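Local structure of hydrolase, isochorismatase family (Pseudomonas putida, 4L07) at residues T136-V141 against G161-V166; N14-G19 against Y190-D195; T68-H73 against V114-A119. The protein is a maleamate amidase of the isochorismatase family that hydrolyses the amide of maleamate, probably giving maleate and ammonia. All coordinates share one frame; numbering follows the deposited sequence.

Contact 1 of 3, residues T136-V141 against G161-V166; sequences TDTVVV and GFKVLV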
loop_
_atom_site.group_PDB
_atom_site.type_symbol
_atom_site.label_atom_id
_atom_site.label_comp_id
_atom_site.label_asym_id
_atom_site.label_seq_id
_atom_site.Cartn_x
_atom_site.Cartn_y
_atom_site.Cartn_z
ATOM N N THR A 136 3.205 0.224 -18.091
ATOM C CA THR A 136 4.663 0.264 -17.988
ATOM C C THR A 136 5.159 -1.110 -17.543
ATOM O O THR A 136 4.528 -1.743 -16.696
ATOM C CB THR A 136 5.102 1.337 -16.968
ATOM O OG1 THR A 136 4.691 2.628 -17.431
ATOM C CG2 THR A 136 6.610 1.345 -16.771
ATOM N N ASP A 137 6.268 -1.573 -18.124
ATOM C CA ASP A 137 6.879 -2.838 -17.699
ATOM C C ASP A 137 8.320 -2.694 -17.200
ATOM O O ASP A 137 8.840 -3.587 -16.518
ATOM C CB ASP A 137 6.784 -3.917 -18.794
ATOM C CG ASP A 137 7.437 -3.504 -20.114
ATOM O OD1 ASP A 137 8.308 -2.611 -20.137
ATOM O OD2 ASP A 137 7.080 -4.110 -21.147
ATOM N N THR A 138 8.951 -1.573 -17.541
ATOM C CA THR A 138 10.359 -1.336 -17.223
ATOM C C THR A 138 10.534 0.117 -16.806
ATOM O O THR A 138 10.101 1.030 -17.517
ATOM C CB THR A 138 11.268 -1.631 -18.437
ATOM O OG1 THR A 138 10.939 -2.912 -18.983
ATOM C CG2 THR A 138 12.747 -1.622 -18.030
ATOM N N VAL A 139 11.155 0.330 -15.647
ATOM C CA VAL A 139 11.405 1.685 -15.160
ATOM C C VAL A 139 12.896 1.986 -15.129
ATOM O O VAL A 139 13.714 1.106 -14.828
ATOM C CB VAL A 139 10.753 1.979 -13.783
ATOM C CG1 VAL A 139 9.230 1.888 -13.883
ATOM C CG2 VAL A 139 11.278 1.048 -12.693
ATOM N N VAL A 140 13.243 3.221 -15.477
ATOM C CA VAL A 140 14.607 3.706 -15.304
ATOM C C VAL A 140 14.589 4.699 -14.145
ATOM O O VAL A 140 13.839 5.691 -14.157
ATOM C CB VAL A 140 15.217 4.327 -16.588
ATOM C CG1 VAL A 140 14.826 3.542 -17.836
ATOM C CG2 VAL A 140 14.841 5.780 -16.724
ATOM N N VAL A 141 15.385 4.407 -13.124
ATOM C CA VAL A 141 15.389 5.219 -11.918
ATOM C C VAL A 141 16.648 6.081 -11.865
ATOM O O VAL A 141 17.756 5.584 -12.049
ATOM C CB VAL A 141 15.254 4.359 -10.640
ATOM C CG1 VAL A 141 15.140 5.246 -9.405
ATOM C CG2 VAL A 141 14.038 3.447 -10.729
ATOM N N GLY A 161 6.258 -5.051 -9.285
ATOM C CA GLY A 161 6.060 -5.752 -10.545
ATOM C C GLY A 161 6.709 -5.136 -11.776
ATOM O O GLY A 161 6.380 -5.520 -12.898
ATOM N N PHE A 162 7.648 -4.212 -11.577
ATOM C CA PHE A 162 8.353 -3.582 -12.703
ATOM C C PHE A 162 9.825 -3.961 -12.736
ATOM O O PHE A 162 10.469 -4.062 -11.698
ATOM C CB PHE A 162 8.206 -2.056 -12.667
ATOM C CG PHE A 162 6.784 -1.604 -12.505
ATOM C CD1 PHE A 162 5.924 -1.586 -13.593
ATOM C CD2 PHE A 162 6.301 -1.221 -11.256
ATOM C CE1 PHE A 162 4.602 -1.186 -13.446
ATOM C CE2 PHE A 162 4.980 -0.827 -11.099
ATOM C CZ PHE A 162 4.129 -0.813 -12.198
ATOM N N LYS A 163 10.343 -4.179 -13.941
ATOM C CA LYS A 163 11.774 -4.383 -14.142
ATOM C C LYS A 163 12.471 -3.041 -13.976
ATOM O O LYS A 163 11.912 -1.996 -14.338
ATOM C CB LYS A 163 12.031 -4.973 -15.523
ATOM C CG LYS A 163 11.525 -6.405 -15.652
ATOM C CD LYS A 163 11.160 -6.749 -17.082
ATOM C CE LYS A 163 10.792 -8.222 -17.214
ATOM N NZ LYS A 163 12.002 -9.094 -17.233
ATOM N N VAL A 164 13.683 -3.066 -13.426
ATOM C CA VAL A 164 14.356 -1.835 -13.028
ATOM C C VAL A 164 15.750 -1.684 -13.620
ATOM O O VAL A 164 16.585 -2.597 -13.527
ATOM C CB VAL A 164 14.460 -1.715 -11.489
ATOM C CG1 VAL A 164 15.163 -0.425 -11.086
ATOM C CG2 VAL A 164 13.081 -1.747 -10.858
ATOM N N LEU A 165 15.989 -0.512 -14.203
ATOM C CA LEU A 165 17.312 -0.117 -14.681
ATOM C C LEU A 165 17.760 1.149 -13.960
ATOM O O LEU A 165 16.978 2.091 -13.793
ATOM C CB LEU A 165 17.271 0.136 -16.195
ATOM C CG LEU A 165 16.669 -0.961 -17.088
ATOM C CD1 LEU A 165 16.608 -0.495 -18.539
ATOM C CD2 LEU A 165 17.463 -2.261 -16.987
ATOM N N VAL A 166 19.020 1.177 -13.534
ATOM C CA VAL A 166 19.556 2.337 -12.840
ATOM C C VAL A 166 20.859 2.833 -13.486
ATOM O O VAL A 166 21.900 2.191 -13.350
ATOM C CB VAL A 166 19.718 2.077 -11.315
ATOM C CG1 VAL A 166 20.505 0.812 -11.051
ATOM C CG2 VAL A 166 20.358 3.265 -10.609
#

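Contact 2 of 3, residues N14-G19 against Y190-D195; sequences NPVSRG and YGDVTD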
loop_
_atom_site.group_PDB
_atom_site.type_symbol
_atom_site.label_atom_id
_atom_site.label_comp_id
_atom_site.label_asym_id
_atom_site.label_seq_id
_atom_site.Cartn_x
_atom_site.Cartn_y
_atom_site.Cartn_z
ATOM N N ASN A 14 21.695 -11.746 -11.588
ATOM C CA ASN A 14 21.202 -12.061 -12.938
ATOM C C ASN A 14 20.808 -10.803 -13.709
ATOM O O ASN A 14 20.383 -9.822 -13.102
ATOM C CB ASN A 14 19.994 -12.992 -12.872
ATOM C CG ASN A 14 20.293 -14.284 -12.149
ATOM O OD1 ASN A 14 20.913 -15.185 -12.704
ATOM N ND2 ASN A 14 19.840 -14.384 -10.909
ATOM N N PRO A 15 20.942 -10.827 -15.049
ATOM C CA PRO A 15 20.566 -9.648 -15.835
ATOM C C PRO A 15 19.053 -9.508 -15.960
ATOM O O PRO A 15 18.329 -10.499 -15.864
ATOM C CB PRO A 15 21.189 -9.928 -17.205
ATOM C CG PRO A 15 21.266 -11.414 -17.290
ATOM C CD PRO A 15 21.523 -11.895 -15.890
ATOM N N VAL A 16 18.570 -8.288 -16.169
ATOM C CA VAL A 16 17.135 -8.132 -16.425
ATOM C C VAL A 16 16.836 -8.147 -17.922
ATOM O O VAL A 16 17.493 -7.461 -18.717
ATOM C CB VAL A 16 16.436 -6.978 -15.626
ATOM C CG1 VAL A 16 17.390 -6.217 -14.714
ATOM C CG2 VAL A 16 15.604 -6.054 -16.517
ATOM N N SER A 17 15.868 -8.972 -18.297
ATOM C CA SER A 17 15.388 -9.000 -19.664
ATOM C C SER A 17 14.433 -7.830 -19.809
ATOM O O SER A 17 13.322 -7.860 -19.284
ATOM C CB SER A 17 14.688 -10.321 -19.970
ATOM O OG SER A 17 14.205 -10.329 -21.298
ATOM N N ARG A 18 14.882 -6.796 -20.511
ATOM C CA ARG A 18 14.140 -5.534 -20.580
ATOM C C ARG A 18 12.828 -5.657 -21.350
ATOM O O ARG A 18 12.740 -6.392 -22.335
ATOM C CB ARG A 18 15.018 -4.438 -21.171
ATOM C CG ARG A 18 16.274 -4.195 -20.353
ATOM C CD ARG A 18 17.238 -3.256 -21.053
ATOM N NE ARG A 18 18.501 -3.162 -20.329
ATOM C CZ ARG A 18 19.455 -2.276 -20.601
ATOM N NH1 ARG A 18 19.289 -1.399 -21.585
ATOM N NH2 ARG A 18 20.578 -2.266 -19.894
ATOM N N GLY A 19 11.812 -4.937 -20.882
ATOM C CA GLY A 19 10.506 -4.923 -21.531
ATOM C C GLY A 19 10.441 -3.920 -22.668
ATOM O O GLY A 19 11.464 -3.411 -23.129
ATOM N N TYR A 190 18.141 -6.264 -7.047
ATOM C CA TYR A 190 16.953 -5.464 -7.387
ATOM C C TYR A 190 16.826 -4.987 -8.826
ATOM O O TYR A 190 15.721 -4.910 -9.349
ATOM C CB TYR A 190 16.808 -4.276 -6.427
ATOM C CG TYR A 190 16.845 -4.673 -4.966
ATOM C CD1 TYR A 190 15.915 -5.575 -4.437
ATOM C CD2 TYR A 190 17.828 -4.165 -4.120
ATOM C CE1 TYR A 190 15.962 -5.946 -3.097
ATOM C CE2 TYR A 190 17.880 -4.530 -2.785
ATOM C CZ TYR A 190 16.949 -5.417 -2.278
ATOM O OH TYR A 190 17.011 -5.780 -0.948
ATOM N N GLY A 191 17.938 -4.650 -9.469
ATOM C CA GLY A 191 17.862 -4.133 -10.832
ATOM C C GLY A 191 19.204 -4.191 -11.523
ATOM O O GLY A 191 20.174 -4.666 -10.944
ATOM N N ASP A 192 19.250 -3.729 -12.770
ATOM C CA ASP A 192 20.517 -3.627 -13.488
ATOM C C ASP A 192 21.101 -2.222 -13.406
ATOM O O ASP A 192 20.476 -1.251 -13.849
ATOM C CB ASP A 192 20.360 -4.073 -14.951
ATOM C CG ASP A 192 20.603 -5.569 -15.142
ATOM O OD1 ASP A 192 20.972 -6.251 -14.160
ATOM O OD2 ASP A 192 20.429 -6.070 -16.278
ATOM N N VAL A 193 22.300 -2.132 -12.834
ATOM C CA VAL A 193 23.069 -0.895 -12.795
ATOM C C VAL A 193 23.822 -0.762 -14.114
ATOM O O VAL A 193 24.530 -1.681 -14.540
ATOM C CB VAL A 193 24.045 -0.855 -11.593
ATOM C CG1 VAL A 193 24.848 0.441 -11.574
ATOM C CG2 VAL A 193 23.286 -1.028 -10.286
ATOM N N THR A 194 23.682 0.393 -14.735
ATOM C CA THR A 194 24.228 0.644 -16.055
ATOM C C THR A 194 24.566 2.128 -16.169
ATOM O O THR A 194 24.901 2.726 -15.175
ATOM C CB THR A 194 23.308 0.120 -17.173
ATOM O OG1 THR A 194 23.934 0.309 -18.446
ATOM C CG2 THR A 194 21.949 0.792 -17.134
ATOM N N ASP A 195 24.594 2.678 -17.377
ATOM C CA ASP A 195 24.849 4.114 -17.546
ATOM C C ASP A 195 23.898 4.759 -18.556
ATOM O O ASP A 195 23.174 4.058 -19.267
ATOM C CB ASP A 195 26.331 4.405 -17.876
ATOM C CG ASP A 195 26.793 3.798 -19.198
ATOM O OD1 ASP A 195 28.023 3.707 -19.391
ATOM O OD2 ASP A 195 25.962 3.436 -20.057
HETATM O O HOH W 1 19.117 -5.337 -18.636
HETATM O O HOH W 2 22.220 -3.982 -18.185
#

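Contact 3 of 3, residues T68-H73 against V114-A119; sequences TTIAYH and VVKKGA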
loop_
_atom_site.group_PDB
_atom_site.type_symbol
_atom_site.label_atom_id
_atom_site.label_comp_id
_atom_site.label_asym_id
_atom_site.label_seq_id
_atom_site.Cartn_x
_atom_site.Cartn_y
_atom_site.Cartn_z
ATOM N N THR A 68 9.542 13.084 -8.852
ATOM C CA THR A 68 9.086 13.043 -7.463
ATOM C C THR A 68 9.729 14.148 -6.635
ATOM O O THR A 68 10.815 14.632 -6.961
ATOM C CB THR A 68 9.352 11.670 -6.799
ATOM O OG1 THR A 68 10.723 11.575 -6.412
ATOM C CG2 THR A 68 9.024 10.531 -7.751
ATOM N N THR A 69 9.044 14.544 -5.570
ATOM C CA THR A 69 9.561 15.519 -4.619
ATOM C C THR A 69 9.016 15.173 -3.236
ATOM O O THR A 69 7.898 14.649 -3.110
ATOM C CB THR A 69 9.205 16.978 -5.026
ATOM O OG1 THR A 69 9.938 17.912 -4.222
ATOM C CG2 THR A 69 7.708 17.253 -4.878
ATOM N N ILE A 70 9.820 15.438 -2.213
ATOM C CA ILE A 70 9.375 15.350 -0.831
ATOM C C ILE A 70 8.915 16.744 -0.402
ATOM O O ILE A 70 9.684 17.710 -0.470
ATOM C CB ILE A 70 10.511 14.874 0.108
ATOM C CG1 ILE A 70 10.915 13.422 -0.211
ATOM C CG2 ILE A 70 10.092 15.029 1.567
ATOM C CD1 ILE A 70 12.198 12.961 0.464
ATOM N N ALA A 71 7.664 16.850 0.035
ATOM C CA ALA A 71 7.125 18.118 0.535
ATOM C C ALA A 71 6.155 17.875 1.684
ATOM O O ALA A 71 5.359 16.935 1.628
ATOM C CB ALA A 71 6.430 18.877 -0.586
ATOM N N TYR A 72 6.236 18.717 2.716
ATOM C CA TYR A 72 5.381 18.614 3.908
ATOM C C TYR A 72 4.567 19.860 4.202
ATOM O O TYR A 72 5.026 20.983 3.999
ATOM C CB TYR A 72 6.209 18.329 5.160
ATOM C CG TYR A 72 7.075 17.116 5.032
ATOM C CD1 TYR A 72 6.522 15.840 5.079
ATOM C CD2 TYR A 72 8.447 17.244 4.837
ATOM C CE1 TYR A 72 7.318 14.715 4.941
ATOM C CE2 TYR A 72 9.252 16.128 4.700
ATOM C CZ TYR A 72 8.679 14.868 4.759
ATOM O OH TYR A 72 9.463 13.754 4.620
ATOM N N HIS A 73 3.357 19.644 4.712
ATOM C CA HIS A 73 2.632 20.697 5.404
ATOM C C HIS A 73 3.151 20.739 6.809
ATOM O O HIS A 73 3.522 19.697 7.360
ATOM C CB HIS A 73 1.136 20.404 5.405
ATOM C CG HIS A 73 0.534 20.333 4.029
ATOM N ND1 HIS A 73 0.403 21.417 3.239
ATOM C CD2 HIS A 73 0.009 19.257 3.316
ATOM C CE1 HIS A 73 -0.168 21.052 2.076
ATOM N NE2 HIS A 73 -0.411 19.730 2.127
ATOM N N VAL A 114 4.946 13.904 -8.599
ATOM C CA VAL A 114 4.326 13.186 -7.487
ATOM C C VAL A 114 4.967 13.637 -6.168
ATOM O O VAL A 114 6.195 13.623 -6.023
ATOM C CB VAL A 114 4.414 11.647 -7.675
ATOM C CG1 VAL A 114 5.783 11.240 -8.165
ATOM C CG2 VAL A 114 4.065 10.897 -6.393
ATOM N N VAL A 115 4.131 14.057 -5.224
ATOM C CA VAL A 115 4.609 14.485 -3.910
ATOM C C VAL A 115 4.529 13.297 -2.962
ATOM O O VAL A 115 3.518 12.591 -2.925
ATOM C CB VAL A 115 3.807 15.682 -3.347
ATOM C CG1 VAL A 115 4.310 16.071 -1.960
ATOM C CG2 VAL A 115 3.903 16.877 -4.281
ATOM N N LYS A 116 5.614 13.064 -2.228
ATOM C CA LYS A 116 5.682 11.961 -1.271
ATOM C C LYS A 116 6.224 12.439 0.079
ATOM O O LYS A 116 6.790 13.533 0.180
ATOM C CB LYS A 116 6.545 10.827 -1.830
ATOM C CG LYS A 116 8.018 11.187 -1.956
ATOM C CD LYS A 116 8.808 10.084 -2.623
ATOM C CE LYS A 116 10.193 10.546 -3.033
ATOM N NZ LYS A 116 11.164 10.531 -1.906
ATOM N N LYS A 117 6.070 11.604 1.111
ATOM C CA LYS A 117 6.442 11.986 2.471
ATOM C C LYS A 117 7.600 11.172 3.047
ATOM O O LYS A 117 8.124 11.517 4.109
ATOM C CB LYS A 117 5.227 11.873 3.411
ATOM C CG LYS A 117 3.954 12.502 2.876
ATOM C CD LYS A 117 3.981 14.018 2.868
ATOM C CE LYS A 117 2.803 14.545 2.053
ATOM N NZ LYS A 117 2.745 16.028 2.068
ATOM N N GLY A 118 7.992 10.103 2.353
ATOM C CA GLY A 118 9.093 9.239 2.786
ATOM C C GLY A 118 10.202 9.125 1.747
ATOM O O GLY A 118 10.338 9.984 0.866
ATOM N N ALA A 119 10.983 8.049 1.845
ATOM C CA ALA A 119 12.092 7.782 0.919
ATOM C C ALA A 119 11.628 7.227 -0.436
ATOM O O ALA A 119 11.959 7.776 -1.485
ATOM C CB ALA A 119 13.116 6.850 1.569
#

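Contact 1 of 3, residues T136-V141 against G161-V166
V139 is held on both its polar atoms by the neighbouring parallel strand: V139 N donates to K163 O at 2.8 Å, and V139 O accepts from L165 N at 2.9 Å. V141 N to L165 O continues this ladder. K163 N to D137 O begins it less squarely, with the donor tilted 27° from the carbonyl plane. K163 O and L165 O also receive the CA-H groups of T138 and V140. Beyond the ladder, V141 O is buried without a polar partner in the model; V166 CG2 lies 3.8 Å from V141 O.

Side chains alternate between the faces. V164 stands between two valines: its CG2 meets V139 CG2 at 3.8 Å, while its CG1, swung anti to the backbone N (chi1 -180°), reaches V141 CG2 at 4.0 Å. On the other face T138 CG2 leans on L165 CD1 at 4.1 Å. T138 OG1, beside the backbone N and anti to the carbonyl carbon (chi1 -49°), donates to D137 OD1 at 2.9 Å from above the carboxylate plane. The F162 ring turns its edge to the loop before strand 138-144, with T136 O in the ring plane, 3.3 Å from F162 CE1. K163 lays its aliphatic carbons beside D137 O before its NZ leads off to S17 O and to E84 of the third subunit. The D137 carboxylate is fixed by the backbone N atoms of V20 and H21.

The pair belongs to a beta-alpha-beta unit, strand 138-144, helix 146-159, strand 163-172, with G161 in the Schellman motif closing the helix. That helix packs on V139, V141 and V164, helix 196-207 packs through W202 on T138, V140 and L165, and strands 22-27 and 192-194 flank the pair.

Contact 2 of 3, residues N14-G19 against Y190-D195
V16 and D192 form the tight part of this contact. V16 N donates to D192 OD2 at 2.9 Å in an almost straight bond (174°), approaching from above the carboxylate plane. V16 CG1 lies against the same group, 3.3 Å from D192 CG. As modelled, V16 CG1 eclipses its own backbone N (chi1 0°), which puts the branch and the N-H on the same carboxylate; the torsion is unusual, and the closeness of CG1 is to be read with some doubt. P15 CA adds a lighter touch on D192 OD2.

The other side is loose and wet. R18 stays apart from the aspartate, its NH2 5.3 Å from D192 OD2, and two waters in the plane of the guanidinium edge span the distance. Water 1 accepts from R18 NE at 2.8 Å and donates to both V16 O and D192 OD2; water 2 accepts from R18 NH2 and gives D192 OD2 a weak bond. R18 NH2 also comes 4.3 Å from T194 CG2.

Both charged groups have stronger partners elsewhere: R18 forms a salt bridge with D198 and a cation-pi contact with W202, while D192 OD1 pairs with K85 of the third subunit. The segment 14-19, in the loop between helix 3-9 and strand 22-27, passes the short strand 192-194, the edge of the sheet within this chain, beside strand 163-172 and helix 196-207.

Contact 3 of 3, residues T68-H73 against V114-A119
T69 supplies two regular bonds of this parallel pair: T69 N donates to V114 O at 3.0 Å, and T69 O accepts from K116 N at 2.9 Å. T69 OG1 is bonded to V99 O. The ladder then fades, A71 N reaching K116 O only weakly, and side chains take over. K117 NZ donates to A71 O at 2.8 Å and also serves E76 and Y94. Y72 OH donates to K117 O at 2.7 Å from above the carbonyl plane, while that oxygen lies at the edge of the tyrosine ring.

K116 bends at its last torsion (chi4 81°), bringing NZ back along I70 CG1 to donate to G118 O and A119 O, each at 2.9 Å, and D28 adds a salt bridge. With K116 cut back to an alanine, G118 O, A119 O and D28 would probably lose their shared donor and a gap would open beside I70. T68 OG1, also bonded to D28, borders K116 CE, and T68 CG2 is tight against V114 CG1 at 3.3 Å.

D28, K116 and C149, gathered at the C-terminal ends of the parallel strands, are consistent with the Asp-Lys-Cys triad of isochorismatase-family cysteine hydrolases.

In the fold
Contacts 1 and 3 are buried pairings of parallel strands in one sheet, their centres about 21 Å apart; contact 2 lies at the surface. Contacts 1 and 2 share a neighbourhood: strands 163-172 and 192-194 are adjacent, V166 N lies 2.8 Å from D192 O, and V166 CG1 packs on V193 CG2. Contact 3 sits on the other side of the chain's centre from contact 2, at the opposite edge strand. The chemistry follows position: valines and a regular ladder in contact 1, a carboxylate with waters in contact 2, and in contact 3 a short ladder that gives way to lysines bonded to carbonyls and carboxylates. All three touch the third subunit.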